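Local coordinates for protein ADP/ATP-dependent NAD(P)H-hydrate dehydratase (Bacillus subtilis, PDB 3RPZ) that catalyses the ADP- or ATP-dependent dehydration of hydrated NADH and NADPH, probably returning these damaged cofactors to their usable forms, at residues A45-L48 / A49-A53; Q116-D119 / H120-A124; V128-D131 / A132-A136; G223-L226 / G227-C231. All coordinates share one frame; numbering follows the deposited sequence.

Interaction 1: residues A45-L48 / A49-A53; sequences AALL and AGLGA. With NPW (beta-6-hydroxy-1,4,5,6-tetrahydronicotinamide adenine dinucleotide phosphate), chain D.
In Leu47, chi1 of 178° sets CG opposite the backbone N, beside the carbonyl carbon, while Leu51, one turn on, has CG anti to the carbonyl carbon (chi1 -77°). These two settings bring the ends of the side chains together on one flank of helix 44-54, the helix of the beta-alpha-beta unit made with strands 32-36 and 60-65. The side chains cross obliquely, and CD1 of Leu47 lies 3.7 Å from CD1 of Leu51. CG of Leu51 also rests 3.4 Å from O of Leu47, so the residue covers the carbonyl that its own N-H binds. That backbone bond, Leu51 N to Leu47 O, is 2.9 Å long and nearly straight. Gly50 N and Gly52 N continue the helical ladder to O of Ala46 and Leu48. Leu77 touches both leucines, and Pro78 of the second subunit packs on Leu47. Cutting Leu51 back to an alanine would remove CG and both methyls, which would probably leave CD1 of Leu47 without its neighbour and the Leu47 carbonyl less covered. At the N-terminal end of the helix the chain meets the bound hydrated NADPH, whose carboxamide oxygen O7C also has Ala45 CB beside it. The backbone N of Ala45 donates to NPW O7C over 2.9 Å, a bent bond with an N-H...O angle of 131°.

Interaction 2: residues Q116-D119 / H120-A124; sequences QAVD and HVLTA
Val118 and Leu122 run alongside each other, one turn apart on the inner flank of the helix. CG1 of Val118 meets CD1 of Leu122 at 3.7 Å. CG of Leu122 sits 3.2 Å from O of Val118, the same carbonyl that accepts the backbone N of Leu122. That bond is 2.9 Å long, and its donor lies nearly along the C=O axis. Val121 packs on the sheet as well, and its CG2 comes 3.4 Å from O of Ala117. The three apolar side chains rest on strands 101-104 and 128-130, with Val118 on Ile104 and Leu130 and with Val121 on Ile102 and Val128. Helix 112-121 is thus the crossover of a beta-alpha-beta unit, laid over the two parallel strands it connects. The ring of His120 lies back beside the Gln116 carbonyl. Its CG is anti to the carbonyl carbon (chi1 -71°), which carries CD2 to 3.2 Å from O of Gln116. This carbonyl also takes the backbone N-H of His120, at 3.1 Å. The ring meets the carbonyl obliquely. ND1 of His120 is hydrogen-bonded to Gln94, a residue that Thr123 also reaches through OG1. CG2 of Thr123 lies 3.6 Å from O of Asp119. The carboxylate of Asp119 is engaged by Arg138 in a salt bridge through OD1. A type I turn from Val121 to Ala124 leads the chain away, closed by Ala124 N on Val121 O at 2.9 Å.

Interaction 3: residues V128-D131 / A132-A136; sequences VILD and AGALA. With NPW (beta-6-hydroxy-1,4,5,6-tetrahydronicotinamide adenine dinucleotide phosphate), chain D.
Asp131 and Ala134 are joined by a backbone hydrogen bond, in which Ala134 N donates to Asp131 O over 2.9 Å. The donor is tilted 30° from the carbonyl plane. Leu135 N follows with a bond to O of Ala132, which tightens the short 3-10 turn at Gly133 and Ala134. Apolar contacts close the turn against the strand. CD2 of Leu135 lies 3.4 Å from O of Leu130. The same CD2 of Leu135 is 4.0 Å from CB of Leu130. CB of Ala134 comes within 4.3 Å of Leu130 CB, on the side where Val118 and Ile104 also pack. The arrangement is the C-terminal end of a parallel strand, 128-130, in the central sheet of an alpha/beta fold, with its loop entering the substrate pocket. Polar contacts gather at Asp131. Its CG stands anti to the backbone N (chi1 -173°), which puts OD1 2.8 Å from N of Ala132. OD2 is hydrogen-bonded to Thr222, while OD1 makes a weak hydrogen bond to Thr150 and a long, weak ion pair with Lys189. The side chain is about 4 Å from a bound magnesium ion and about 5 Å from bound AMP. An alanine in its place would remove the carboxylate and would probably leave the Thr222 hydroxyl without this partner and Lys189 without a nearby negative charge. Ligand contacts come from the turn itself. CB of Ala132 touches the ribose hydroxyl O2B of NPW at 3.3 Å.

Interaction 4: residues G223-L226 / G227-C231; sequences GMIL and GMLCC
Leu229 packs back on Ile225 one turn earlier in helix 217-231, and its atoms meet this neighbour in order. CB lies 3.6 Å from O of Ile225 and equally near O of Leu226. CG comes closer to the first of these carbonyls, at 3.3 Å from Ile225 O. With chi1 at -75°, CG is anti to the carbonyl carbon, a setting that folds the branch back over the preceding turn. CD1 then reaches the tip of the pair and stands 4.1 Å from CG2 of Ile225. The two side chains keep a shared direction. The backbone N of Leu229 donates to the same Ile225 O over 2.9 Å. Met224 and Met228 repeat the spacing on another flank of the helix, meeting methyl to methyl with CE of each 4.1 Å apart. Met224 is bent at chi3, whereas Met228 is extended beyond CG. Gly227 follows Leu226 and binds O of Gly223 through its N-H. The helix is sandwiched in the alpha/beta fold. Ile225, Leu226 and Leu229 face strand 128-130 at Ile129, while helix 235-256 covers Met228 through Ala242 and Leu245. SG of Cys230 lies 3.5 Å from O of Leu226. The backbone bonds across the contact are those of the helix, and the side chains paired along it are apolar. Its fit probably rests on shape and on exclusion of water, while the helical hydrogen bonds satisfy the buried carbonyls of Gly223, Met224 and Ile225.

How the interactions relate
The four contacts follow one another along the chain and lie on and around the central mixed sheet. Interactions 2 and 3 adjoin, their centres 11 Å apart, because helix 112-121 leads into strand 128-130; Val121 CG1 meets Val128 CG2 at 3.6 Å. Interaction 4 packs on the same strand through Ile129, whose CD1 lies 3.6 Å from Ile225 CG2. Interaction 1 touches interaction 4 where helix 44-54 meets helix 217-231, with centres again 11 Å apart. Interactions 1 and 3 do not touch, their nearest atoms being about 7 Å apart, yet both meet NPW. Packed helices and strand thus link two parts of the substrate pocket, while interaction 2 lies farther out.

Interaction 1: residues A45-L48 / A49-A53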
loop_
_atom_site.group_PDB
_atom_site.type_symbol
_atom_site.label_atom_id
_atom_site.label_comp_id
_atom_site.label_asym_id
_atom_site.label_seq_id
_atom_site.Cartn_x
_atom_site.Cartn_y
_atom_site.Cartn_z
ATOM N N ALA A 45 4.313 2.644 15.075
ATOM C CA ALA A 45 5.515 3.416 15.376
ATOM C C ALA A 45 6.766 2.809 14.772
ATOM O O ALA A 45 7.709 3.560 14.426
ATOM C CB ALA A 45 5.689 3.582 16.896
ATOM N N ALA A 46 6.811 1.468 14.667
ATOM C CA ALA A 46 7.959 0.854 14.036
ATOM C C ALA A 46 8.055 1.121 12.562
ATOM O O ALA A 46 9.141 1.323 12.014
ATOM C CB ALA A 46 8.017 -0.660 14.331
ATOM N N LEU A 47 6.918 1.085 11.868
ATOM C CA LEU A 47 6.871 1.427 10.446
ATOM C C LEU A 47 7.238 2.902 10.249
ATOM O O LEU A 47 7.984 3.238 9.363
ATOM C CB LEU A 47 5.495 1.111 9.835
ATOM C CG LEU A 47 5.299 1.453 8.380
ATOM C CD1 LEU A 47 6.416 0.912 7.440
ATOM C CD2 LEU A 47 3.930 0.938 7.923
ATOM N N LEU A 48 6.700 3.781 11.098
ATOM C CA LEU A 48 6.985 5.184 10.983
ATOM C C LEU A 48 8.463 5.504 11.155
ATOM O O LEU A 48 9.080 6.199 10.365
ATOM C CB LEU A 48 6.133 5.973 11.968
ATOM C CG LEU A 48 4.635 5.965 11.704
ATOM C CD1 LEU A 48 3.955 6.650 12.895
ATOM C CD2 LEU A 48 4.285 6.655 10.404
ATOM N N ALA A 49 9.060 4.932 12.221
ATOM C CA ALA A 49 10.464 5.175 12.465
ATOM C C ALA A 49 11.321 4.473 11.413
ATOM O O ALA A 49 12.360 4.985 11.004
ATOM C CB ALA A 49 10.833 4.711 13.897
ATOM N N GLY A 50 10.909 3.295 10.959
ATOM C CA GLY A 50 11.675 2.593 9.927
ATOM C C GLY A 50 11.727 3.342 8.624
ATOM O O GLY A 50 12.776 3.452 7.998
ATOM N N LEU A 51 10.598 3.868 8.179
ATOM C CA LEU A 51 10.548 4.713 6.980
ATOM C C LEU A 51 11.379 5.957 7.161
ATOM O O LEU A 51 12.167 6.309 6.283
ATOM C CB LEU A 51 9.086 5.106 6.702
ATOM C CG LEU A 51 8.190 4.115 6.096
ATOM C CD1 LEU A 51 6.738 4.458 6.333
ATOM C CD2 LEU A 51 8.462 3.914 4.589
ATOM N N GLY A 52 11.289 6.627 8.325
ATOM C CA GLY A 52 12.135 7.782 8.555
ATOM C C GLY A 52 13.604 7.454 8.447
ATOM O O GLY A 52 14.390 8.221 7.885
ATOM N N ALA A 53 14.013 6.318 8.978
ATOM C CA ALA A 53 15.411 5.910 8.986
ATOM C C ALA A 53 15.901 5.590 7.567
ATOM O O ALA A 53 16.961 6.079 7.170
ATOM C CB ALA A 53 15.613 4.752 9.969
HETATM P P NPW D . -1.465 17.054 27.747
HETATM O O1 NPW D . -2.131 15.901 28.463
HETATM O O2 NPW D . -1.799 17.251 26.304
HETATM O O3 NPW D . -1.525 18.388 28.513
HETATM P PA NPW D . 2.465 10.167 26.411
HETATM P PB NPW D . 2.654 9.581 23.568
HETATM C C1A NPW D . 2.209 15.801 27.300
HETATM C C1B NPW D . 3.691 5.722 21.076
HETATM N N1C NPW D . 3.033 6.175 19.874
HETATM N N1D NPW D . 3.428 20.462 25.602
HETATM C C2A NPW D . 0.695 15.611 27.228
HETATM O O2A NPW D . 0.122 16.755 27.828
HETATM C C2B NPW D . 4.985 6.468 21.422
HETATM O O2B NPW D . 6.064 6.086 20.606
HETATM C C2C NPW D . 2.649 5.388 18.904
HETATM C C2D NPW D . 2.829 20.082 26.740
HETATM C C3A NPW D . 0.487 14.334 28.024
HETATM O O3A NPW D . 0.494 14.558 29.450
HETATM C C3B NPW D . 5.121 6.010 22.888
HETATM O O3B NPW D . 5.728 4.711 22.879
HETATM C C3C NPW D . 1.944 5.557 17.823
HETATM N N3D NPW D . 2.523 18.838 27.147
HETATM C C4B NPW D . 3.656 5.916 23.341
HETATM O O4B NPW D . 2.806 5.945 22.158
HETATM C C4C NPW D . 1.378 6.959 17.626
HETATM C C4D NPW D . 2.934 17.929 26.254
HETATM O O4D NPW D . 2.726 14.467 27.280
HETATM C C4E NPW D . 1.725 13.546 27.643
HETATM C C5A NPW D . 3.547 18.218 25.004
HETATM C C5B NPW D . 3.232 7.068 24.256
HETATM O O5B NPW D . 3.649 8.321 23.710
HETATM C C5C NPW D . 1.310 7.668 18.966
HETATM C C5E NPW D . 1.493 12.636 26.435
HETATM O O5E NPW D . 2.599 11.747 26.329
HETATM C C6C NPW D . 2.676 7.618 19.707
HETATM O O6C NPW D . 3.719 8.293 19.011
HETATM C C6D NPW D . 3.817 19.581 24.653
HETATM N N6D NPW D . 4.395 20.007 23.541
HETATM N N7A NPW D . 3.805 17.090 24.249
HETATM C C7C NPW D . 1.757 4.552 16.818
HETATM N N7C NPW D . 1.054 4.856 15.737
HETATM O O7C NPW D . 2.212 3.392 16.991
HETATM C C8A NPW D . 3.323 16.062 25.049
HETATM N N9A NPW D . 2.817 16.620 26.255
HETATM O OA1 NPW D . 1.434 9.740 27.370
HETATM O OA2 NPW D . 3.858 9.836 26.612
HETATM O OA3 NPW D . 1.906 9.717 24.972
HETATM O OB1 NPW D . 3.525 10.713 23.251
HETATM O OB2 NPW D . 1.534 9.260 22.630
#

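Interaction 2: residues Q116-D119 / H120-A124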
loop_
_atom_site.group_PDB
_atom_site.type_symbol
_atom_site.label_atom_id
_atom_site.label_comp_id
_atom_site.label_asym_id
_atom_site.label_seq_id
_atom_site.Cartn_x
_atom_site.Cartn_y
_atom_site.Cartn_z
ATOM N N GLN A 116 16.366 -2.610 30.531
ATOM C CA GLN A 116 17.409 -3.602 30.402
ATOM C C GLN A 116 17.982 -3.636 29.015
ATOM O O GLN A 116 19.194 -3.767 28.862
ATOM C CB GLN A 116 16.881 -4.960 30.825
ATOM C CG GLN A 116 16.589 -5.056 32.263
ATOM C CD GLN A 116 17.836 -5.195 33.126
ATOM O OE1 GLN A 116 18.257 -4.251 33.843
ATOM N NE2 GLN A 116 18.411 -6.406 33.107
ATOM N N ALA A 117 17.111 -3.553 28.021
ATOM C CA ALA A 117 17.571 -3.472 26.617
ATOM C C ALA A 117 18.431 -2.203 26.388
ATOM O O ALA A 117 19.476 -2.282 25.753
ATOM C CB ALA A 117 16.396 -3.537 25.634
ATOM N N VAL A 118 17.991 -1.076 26.943
ATOM C CA VAL A 118 18.780 0.176 26.850
ATOM C C VAL A 118 20.179 -0.039 27.429
ATOM O O VAL A 118 21.213 0.279 26.803
ATOM C CB VAL A 118 18.054 1.313 27.582
ATOM C CG1 VAL A 118 19.016 2.510 27.730
ATOM C CG2 VAL A 118 16.745 1.713 26.880
ATOM N N ASP A 119 20.244 -0.678 28.608
ATOM C CA ASP A 119 21.532 -0.871 29.246
ATOM C C ASP A 119 22.448 -1.724 28.367
ATOM O O ASP A 119 23.615 -1.438 28.255
ATOM C CB ASP A 119 21.355 -1.503 30.607
ATOM C CG ASP A 119 20.787 -0.561 31.653
ATOM O OD1 ASP A 119 20.756 0.648 31.419
ATOM O OD2 ASP A 119 20.376 -1.074 32.693
ATOM N N HIS A 120 21.922 -2.764 27.733
ATOM C CA HIS A 120 22.731 -3.563 26.833
ATOM C C HIS A 120 23.169 -2.809 25.578
ATOM O O HIS A 120 24.317 -2.929 25.182
ATOM C CB HIS A 120 22.021 -4.885 26.489
ATOM C CG HIS A 120 21.983 -5.823 27.630
ATOM N ND1 HIS A 120 23.131 -6.339 28.190
ATOM C CD2 HIS A 120 20.949 -6.390 28.289
ATOM C CE1 HIS A 120 22.806 -7.154 29.179
ATOM N NE2 HIS A 120 21.494 -7.174 29.290
ATOM N N VAL A 121 22.272 -2.079 24.968
ATOM C CA VAL A 121 22.615 -1.308 23.747
ATOM C C VAL A 121 23.686 -0.263 24.038
ATOM O O VAL A 121 24.585 -0.065 23.238
ATOM C CB VAL A 121 21.406 -0.699 23.207
ATOM C CG1 VAL A 121 21.709 0.506 22.258
ATOM C CG2 VAL A 121 20.531 -1.851 22.539
ATOM N N LEU A 122 23.684 0.296 25.235
ATOM C CA LEU A 122 24.684 1.312 25.559
ATOM C C LEU A 122 26.110 0.765 25.683
ATOM O O LEU A 122 27.058 1.526 25.690
ATOM C CB LEU A 122 24.298 2.052 26.825
ATOM C CG LEU A 122 23.054 2.931 26.784
ATOM C CD1 LEU A 122 22.542 3.490 28.084
ATOM C CD2 LEU A 122 23.308 4.105 25.804
ATOM N N THR A 123 26.287 -0.548 25.760
ATOM C CA THR A 123 27.620 -1.085 25.766
ATOM C C THR A 123 28.194 -1.152 24.345
ATOM O O THR A 123 29.391 -1.338 24.197
ATOM C CB THR A 123 27.699 -2.469 26.473
ATOM O OG1 THR A 123 27.120 -3.461 25.635
ATOM C CG2 THR A 123 27.032 -2.408 27.826
ATOM N N ALA A 124 27.364 -0.956 23.311
ATOM C CA ALA A 124 27.842 -0.839 21.909
ATOM C C ALA A 124 28.646 0.448 21.754
ATOM O O ALA A 124 28.508 1.354 22.545
ATOM C CB ALA A 124 26.662 -0.864 20.931
#

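Interaction 3: residues V128-D131 / A132-A136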
loop_
_atom_site.group_PDB
_atom_site.type_symbol
_atom_site.label_atom_id
_atom_site.label_comp_id
_atom_site.label_asym_id
_atom_site.label_seq_id
_atom_site.Cartn_x
_atom_site.Cartn_y
_atom_site.Cartn_z
ATOM N N VAL A 128 23.472 6.288 20.136
ATOM C CA VAL A 128 22.221 5.634 20.552
ATOM C C VAL A 128 21.186 6.706 20.780
ATOM O O VAL A 128 21.465 7.707 21.472
ATOM C CB VAL A 128 22.428 4.787 21.808
ATOM C CG1 VAL A 128 21.066 4.266 22.368
ATOM C CG2 VAL A 128 23.376 3.618 21.507
ATOM N N ILE A 129 20.000 6.525 20.220
ATOM C CA ILE A 129 18.852 7.382 20.453
ATOM C C ILE A 129 17.847 6.668 21.324
ATOM O O ILE A 129 17.523 5.492 21.099
ATOM C CB ILE A 129 18.108 7.687 19.130
ATOM C CG1 ILE A 129 19.045 8.331 18.101
ATOM C CG2 ILE A 129 16.853 8.507 19.354
ATOM C CD1 ILE A 129 18.584 8.047 16.628
ATOM N N LEU A 130 17.401 7.345 22.367
ATOM C CA LEU A 130 16.352 6.854 23.256
ATOM C C LEU A 130 15.153 7.763 23.113
ATOM O O LEU A 130 15.258 8.991 23.237
ATOM C CB LEU A 130 16.766 6.810 24.729
ATOM C CG LEU A 130 18.069 6.081 25.020
ATOM C CD1 LEU A 130 18.339 6.082 26.538
ATOM C CD2 LEU A 130 18.134 4.693 24.465
ATOM N N ASP A 131 13.992 7.167 22.874
ATOM C CA ASP A 131 12.744 7.874 22.674
ATOM C C ASP A 131 11.620 7.155 23.384
ATOM O O ASP A 131 11.723 5.956 23.643
ATOM C CB ASP A 131 12.411 7.962 21.158
ATOM C CG ASP A 131 11.231 8.814 20.837
ATOM O OD1 ASP A 131 10.949 9.780 21.566
ATOM O OD2 ASP A 131 10.553 8.471 19.834
ATOM N N ALA A 132 10.546 7.866 23.637
ATOM C CA ALA A 132 9.243 7.212 23.929
ATOM C C ALA A 132 9.341 6.225 25.101
ATOM O O ALA A 132 9.691 6.644 26.189
ATOM C CB ALA A 132 8.682 6.587 22.621
ATOM N N GLY A 133 9.016 4.959 24.898
ATOM C CA GLY A 133 9.024 3.994 25.985
ATOM C C GLY A 133 10.374 3.701 26.583
ATOM O O GLY A 133 10.429 3.109 27.648
ATOM N N ALA A 134 11.461 4.102 25.908
ATOM C CA ALA A 134 12.818 3.991 26.451
ATOM C C ALA A 134 13.239 5.175 27.285
ATOM O O ALA A 134 14.358 5.153 27.848
ATOM C CB ALA A 134 13.845 3.764 25.348
ATOM N N LEU A 135 12.420 6.229 27.380
ATOM C CA LEU A 135 12.723 7.361 28.234
ATOM C C LEU A 135 12.196 7.146 29.658
ATOM O O LEU A 135 11.018 6.874 29.864
ATOM C CB LEU A 135 12.166 8.631 27.624
ATOM C CG LEU A 135 12.856 9.078 26.337
ATOM C CD1 LEU A 135 12.115 10.284 25.683
ATOM C CD2 LEU A 135 14.362 9.430 26.501
ATOM N N ALA A 136 13.089 7.271 30.631
ATOM C CA ALA A 136 12.794 7.093 32.043
ATOM C C ALA A 136 13.708 8.001 32.840
ATOM O O ALA A 136 14.674 8.535 32.334
ATOM C CB ALA A 136 13.041 5.603 32.442
HETATM P P NPW D . -1.465 17.054 27.747
HETATM O O1 NPW D . -2.131 15.901 28.463
HETATM O O2 NPW D . -1.799 17.251 26.304
HETATM O O3 NPW D . -1.525 18.388 28.513
HETATM P PA NPW D . 2.465 10.167 26.411
HETATM P PB NPW D . 2.654 9.581 23.568
HETATM C C1A NPW D . 2.209 15.801 27.300
HETATM C C1B NPW D . 3.691 5.722 21.076
HETATM N N1C NPW D . 3.033 6.175 19.874
HETATM N N1D NPW D . 3.428 20.462 25.602
HETATM C C2A NPW D . 0.695 15.611 27.228
HETATM O O2A NPW D . 0.122 16.755 27.828
HETATM C C2B NPW D . 4.985 6.468 21.422
HETATM O O2B NPW D . 6.064 6.086 20.606
HETATM C C2C NPW D . 2.649 5.388 18.904
HETATM C C2D NPW D . 2.829 20.082 26.740
HETATM C C3A NPW D . 0.487 14.334 28.024
HETATM O O3A NPW D . 0.494 14.558 29.450
HETATM C C3B NPW D . 5.121 6.010 22.888
HETATM O O3B NPW D . 5.728 4.711 22.879
HETATM C C3C NPW D . 1.944 5.557 17.823
HETATM N N3D NPW D . 2.523 18.838 27.147
HETATM C C4B NPW D . 3.656 5.916 23.341
HETATM O O4B NPW D . 2.806 5.945 22.158
HETATM C C4C NPW D . 1.378 6.959 17.626
HETATM C C4D NPW D . 2.934 17.929 26.254
HETATM O O4D NPW D . 2.726 14.467 27.280
HETATM C C4E NPW D . 1.725 13.546 27.643
HETATM C C5A NPW D . 3.547 18.218 25.004
HETATM C C5B NPW D . 3.232 7.068 24.256
HETATM O O5B NPW D . 3.649 8.321 23.710
HETATM C C5C NPW D . 1.310 7.668 18.966
HETATM C C5E NPW D . 1.493 12.636 26.435
HETATM O O5E NPW D . 2.599 11.747 26.329
HETATM C C6C NPW D . 2.676 7.618 19.707
HETATM O O6C NPW D . 3.719 8.293 19.011
HETATM C C6D NPW D . 3.817 19.581 24.653
HETATM N N6D NPW D . 4.395 20.007 23.541
HETATM N N7A NPW D . 3.805 17.090 24.249
HETATM C C7C NPW D . 1.757 4.552 16.818
HETATM N N7C NPW D . 1.054 4.856 15.737
HETATM O O7C NPW D . 2.212 3.392 16.991
HETATM C C8A NPW D . 3.323 16.062 25.049
HETATM N N9A NPW D . 2.817 16.620 26.255
HETATM O OA1 NPW D . 1.434 9.740 27.370
HETATM O OA2 NPW D . 3.858 9.836 26.612
HETATM O OA3 NPW D . 1.906 9.717 24.972
HETATM O OB1 NPW D . 3.525 10.713 23.251
HETATM O OB2 NPW D . 1.534 9.260 22.630
#

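Interaction 4: residues G223-L226 / G227-C231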
loop_
_atom_site.group_PDB
_atom_site.type_symbol
_atom_site.label_atom_id
_atom_site.label_comp_id
_atom_site.label_asym_id
_atom_site.label_seq_id
_atom_site.Cartn_x
_atom_site.Cartn_y
_atom_site.Cartn_z
ATOM N N GLY A 223 13.356 7.970 13.724
ATOM C CA GLY A 223 13.945 7.301 12.552
ATOM C C GLY A 223 14.815 8.190 11.700
ATOM O O GLY A 223 15.916 7.800 11.267
ATOM N N MET A 224 14.356 9.404 11.449
ATOM C CA MET A 224 15.169 10.343 10.679
ATOM C C MET A 224 16.538 10.612 11.346
ATOM O O MET A 224 17.582 10.626 10.700
ATOM C CB MET A 224 14.421 11.630 10.420
ATOM C CG MET A 224 13.278 11.472 9.486
ATOM S SD MET A 224 12.326 12.996 9.227
ATOM C CE MET A 224 13.556 14.098 8.594
ATOM N N ILE A 225 16.533 10.806 12.671
ATOM C CA ILE A 225 17.797 10.981 13.391
ATOM C C ILE A 225 18.692 9.739 13.211
ATOM O O ILE A 225 19.889 9.859 12.934
ATOM C CB ILE A 225 17.579 11.265 14.859
ATOM C CG1 ILE A 225 16.772 12.552 15.054
ATOM C CG2 ILE A 225 18.900 11.501 15.572
ATOM C CD1 ILE A 225 16.268 12.807 16.519
ATOM N N LEU A 226 18.103 8.554 13.328
ATOM C CA LEU A 226 18.839 7.317 13.208
ATOM C C LEU A 226 19.542 7.210 11.849
ATOM O O LEU A 226 20.705 6.908 11.762
ATOM C CB LEU A 226 17.901 6.133 13.408
ATOM C CG LEU A 226 18.541 4.738 13.301
ATOM C CD1 LEU A 226 19.620 4.540 14.378
ATOM C CD2 LEU A 226 17.463 3.636 13.399
ATOM N N GLY A 227 18.811 7.456 10.782
ATOM C CA GLY A 227 19.424 7.422 9.461
ATOM C C GLY A 227 20.471 8.513 9.282
ATOM O O GLY A 227 21.567 8.263 8.737
ATOM N N MET A 228 20.177 9.740 9.728
ATOM C CA MET A 228 21.147 10.815 9.527
ATOM C C MET A 228 22.447 10.584 10.273
ATOM O O MET A 228 23.531 10.933 9.799
ATOM C CB MET A 228 20.516 12.184 9.747
ATOM C CG MET A 228 19.647 12.632 8.376
ATOM S SD MET A 228 19.024 14.238 8.749
ATOM C CE MET A 228 17.588 14.066 7.698
ATOM N N LEU A 229 22.380 9.905 11.402
ATOM C CA LEU A 229 23.611 9.536 12.150
ATOM C C LEU A 229 24.518 8.633 11.333
ATOM O O LEU A 229 25.735 8.544 11.595
ATOM C CB LEU A 229 23.264 8.835 13.464
ATOM C CG LEU A 229 22.737 9.745 14.569
ATOM C CD1 LEU A 229 22.058 8.883 15.644
ATOM C CD2 LEU A 229 23.882 10.596 15.158
ATOM N N CYS A 230 23.919 7.886 10.406
ATOM C CA CYS A 230 24.690 6.968 9.574
ATOM C C CYS A 230 25.394 7.628 8.417
ATOM O O CYS A 230 26.403 7.103 7.910
ATOM C CB CYS A 230 23.778 5.835 9.058
ATOM S SG CYS A 230 23.164 4.770 10.368
ATOM N N CYS A 231 24.926 8.771 7.944
ATOM C CA CYS A 231 25.518 9.424 6.759
ATOM C C CYS A 231 26.248 10.715 7.057
ATOM O O CYS A 231 27.014 11.178 6.212
ATOM C CB CYS A 231 24.488 9.643 5.666
ATOM S SG CYS A 231 23.050 10.658 6.086
#